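Local atomic coordinates of inositol-1,4,5-trisphosphate 5-phosphatase 1 (Schizosaccharomyces pombe, PDB entry 1I9Z), a protein that removes the 5-phosphate from soluble and lipid inositol phosphates, including phosphatidylinositol 4,5-bisphosphate, thereby controlling phosphoinositide levels in membrane trafficking and signalling. Residues P125-V130 with I151-E156. Residues are numbered along the deposited sequence; the frame is centred on the assembly and turned at random.
Sequences PSIKNV and IRFDYE
Asn129 and Asp154 meet where the antiparallel pairing of strands 127-136 and 147-155 is interrupted by a beta bulge. Lys128 and Asp154 form a regular hydrogen-bonded pair, with Lys128 O 2.8 Å from Asp154 N, but then Asn129 and Val130 together lie opposite Phe153. Asn129 takes the left-handed backbone conformation that asparagine tolerates well, and its ND2 reaches Asp154 OD2 at 2.9 Å. This bond lies near the amide plane and uses the carboxylate's anti lone pair, with the two planes steeply turned against each other.

Arg152 completes the polar cluster. Its CG sits between backbone N and carbonyl carbon (chi1 66°), and further bends at chi2 and chi3 curl the chain back, so that NH1 and NH2 grip Asp154 end-on, one oxygen each, both met from above the carboxylate plane. NH2 also lies 2.9 Å from Asn129 O, which sits in the guanidinium plane, while NE bonds His199. A leucine in place of Arg152 would probably leave Asp154 without its counter-charge and the bulge carbonyl of Asn129 without this donor.

The other face is apolar. Ile127 CG2 packs 3.9 Å from Phe153 CD1, Val130 CG2 lies beside Phe153 CB, and Ile127 and Phe153 extend to Leu105 of the other sheet in this DNase I-like fold. At the strand end, Ser126 is small enough to lay CB over one face of the Tyr155 ring, 3.8 Å from its centroid, while OG donates to Glu156 OE2 at 2.7 Å. A water bridges Ser126 O and Glu156 O.

The hairpin thus divides its chemistry by face: greasy side chains join the two sheets, while on the reverse a carboxylate shared by amide and guanidinium probably offsets much of the buried arginine's charge and ties down the bulge.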
loop_
_atom_site.group_PDB
_atom_site.type_symbol
_atom_site.label_atom_id
_atom_site.label_comp_id
_atom_site.label_asym_id
_atom_site.label_seq_id
_atom_site.Cartn_x
_atom_site.Cartn_y
_atom_site.Cartn_z
ATOM N N PRO A 125 8.740 -0.341 -19.507
ATOM C CA PRO A 125 9.576 -1.469 -19.939
ATOM C C PRO A 125 10.085 -2.322 -18.798
ATOM O O PRO A 125 10.394 -3.486 -19.004
ATOM C CB PRO A 125 10.724 -0.789 -20.688
ATOM C CG PRO A 125 10.095 0.455 -21.240
ATOM C CD PRO A 125 9.225 0.931 -20.085
ATOM N N SER A 126 10.132 -1.751 -17.592
ATOM C CA SER A 126 10.658 -2.452 -16.420
ATOM C C SER A 126 9.595 -3.251 -15.706
ATOM O O SER A 126 9.921 -4.132 -14.936
ATOM C CB SER A 126 11.214 -1.446 -15.376
ATOM O OG SER A 126 12.365 -0.748 -15.815
ATOM N N ILE A 127 8.326 -2.993 -16.014
ATOM C CA ILE A 127 7.225 -3.637 -15.258
ATOM C C ILE A 127 6.685 -4.870 -15.925
ATOM O O ILE A 127 6.293 -4.809 -17.100
ATOM C CB ILE A 127 6.120 -2.583 -15.008
ATOM C CG1 ILE A 127 6.683 -1.544 -14.000
ATOM C CG2 ILE A 127 4.847 -3.281 -14.424
ATOM C CD1 ILE A 127 5.809 -0.278 -13.773
ATOM N N LYS A 128 6.698 -5.997 -15.208
ATOM C CA LYS A 128 6.277 -7.248 -15.793
ATOM C C LYS A 128 5.454 -8.087 -14.810
ATOM O O LYS A 128 5.470 -7.812 -13.596
ATOM C CB LYS A 128 7.531 -8.052 -16.202
ATOM C CG LYS A 128 8.423 -7.329 -17.268
ATOM C CD LYS A 128 7.853 -7.517 -18.686
ATOM C CE LYS A 128 8.551 -6.591 -19.744
ATOM N NZ LYS A 128 7.985 -5.165 -19.616
ATOM N N ASN A 129 4.756 -9.099 -15.348
ATOM C CA ASN A 129 3.975 -10.028 -14.523
ATOM C C ASN A 129 2.942 -9.333 -13.606
ATOM O O ASN A 129 2.773 -9.693 -12.399
ATOM C CB ASN A 129 4.932 -10.879 -13.679
ATOM C CG ASN A 129 6.068 -11.480 -14.530
ATOM O OD1 ASN A 129 5.789 -12.057 -15.574
ATOM N ND2 ASN A 129 7.341 -11.322 -14.092
ATOM N N VAL A 130 2.224 -8.366 -14.177
ATOM C CA VAL A 130 1.206 -7.685 -13.429
ATOM C C VAL A 130 0.016 -8.636 -13.234
ATOM O O VAL A 130 -0.516 -9.199 -14.219
ATOM C CB VAL A 130 0.699 -6.439 -14.178
ATOM C CG1 VAL A 130 -0.355 -5.773 -13.368
ATOM C CG2 VAL A 130 1.854 -5.453 -14.512
ATOM N N ILE A 151 -3.098 -5.664 -6.436
ATOM C CA ILE A 151 -2.359 -5.748 -7.692
ATOM C C ILE A 151 -0.854 -5.875 -7.336
ATOM O O ILE A 151 -0.345 -5.139 -6.482
ATOM C CB ILE A 151 -2.603 -4.483 -8.536
ATOM C CG1 ILE A 151 -4.107 -4.467 -8.961
ATOM C CG2 ILE A 151 -1.667 -4.527 -9.761
ATOM C CD1 ILE A 151 -4.596 -3.006 -9.457
ATOM N N ARG A 152 -0.163 -6.804 -7.995
ATOM C CA ARG A 152 1.256 -7.016 -7.778
ATOM C C ARG A 152 1.948 -6.980 -9.146
ATOM O O ARG A 152 1.306 -7.064 -10.213
ATOM C CB ARG A 152 1.497 -8.357 -7.065
ATOM C CG ARG A 152 1.114 -9.688 -7.897
ATOM C CD ARG A 152 2.162 -10.092 -8.970
ATOM N NE ARG A 152 3.475 -10.327 -8.351
ATOM C CZ ARG A 152 4.658 -10.317 -8.981
ATOM N NH1 ARG A 152 5.773 -10.502 -8.258
ATOM N NH2 ARG A 152 4.740 -10.165 -10.314
ATOM N N PHE A 153 3.263 -6.789 -9.112
ATOM C CA PHE A 153 4.016 -6.743 -10.351
ATOM C C PHE A 153 5.514 -6.793 -10.012
ATOM O O PHE A 153 5.937 -6.575 -8.846
ATOM C CB PHE A 153 3.672 -5.464 -11.176
ATOM C CG PHE A 153 3.935 -4.144 -10.474
ATOM C CD1 PHE A 153 5.184 -3.548 -10.539
ATOM C CD2 PHE A 153 2.926 -3.508 -9.733
ATOM C CE1 PHE A 153 5.450 -2.330 -9.878
ATOM C CE2 PHE A 153 3.156 -2.291 -9.064
ATOM C CZ PHE A 153 4.411 -1.689 -9.129
ATOM N N ASP A 154 6.321 -7.079 -11.024
ATOM C CA ASP A 154 7.760 -7.060 -10.776
ATOM C C ASP A 154 8.229 -5.795 -11.453
ATOM O O ASP A 154 7.708 -5.430 -12.524
ATOM C CB ASP A 154 8.430 -8.284 -11.407
ATOM C CG ASP A 154 8.032 -9.515 -10.740
ATOM O OD1 ASP A 154 8.217 -9.569 -9.515
ATOM O OD2 ASP A 154 7.512 -10.443 -11.380
ATOM N N TYR A 155 9.159 -5.096 -10.800
ATOM C CA TYR A 155 9.800 -3.906 -11.362
ATOM C C TYR A 155 11.256 -4.425 -11.491
ATOM O O TYR A 155 12.002 -4.594 -10.503
ATOM C CB TYR A 155 9.663 -2.686 -10.466
ATOM C CG TYR A 155 10.131 -1.425 -11.159
ATOM C CD1 TYR A 155 9.228 -0.400 -11.457
ATOM C CD2 TYR A 155 11.477 -1.247 -11.513
ATOM C CE1 TYR A 155 9.629 0.753 -12.070
ATOM C CE2 TYR A 155 11.906 -0.064 -12.151
ATOM C CZ TYR A 155 10.972 0.920 -12.425
ATOM O OH TYR A 155 11.325 2.069 -13.065
ATOM N N GLU A 156 11.631 -4.682 -12.746
ATOM C CA GLU A 156 12.894 -5.363 -13.027
ATOM C C GLU A 156 12.804 -6.668 -12.219
ATOM O O GLU A 156 11.804 -7.377 -12.340
ATOM C CB GLU A 156 14.101 -4.502 -12.646
ATOM C CG GLU A 156 14.275 -3.258 -13.512
ATOM C CD GLU A 156 14.477 -3.492 -15.039
ATOM O OE1 GLU A 156 14.697 -4.614 -15.519
ATOM O OE2 GLU A 156 14.392 -2.497 -15.769
HETATM O O HOH W 1 10.171 -6.964 -14.376
#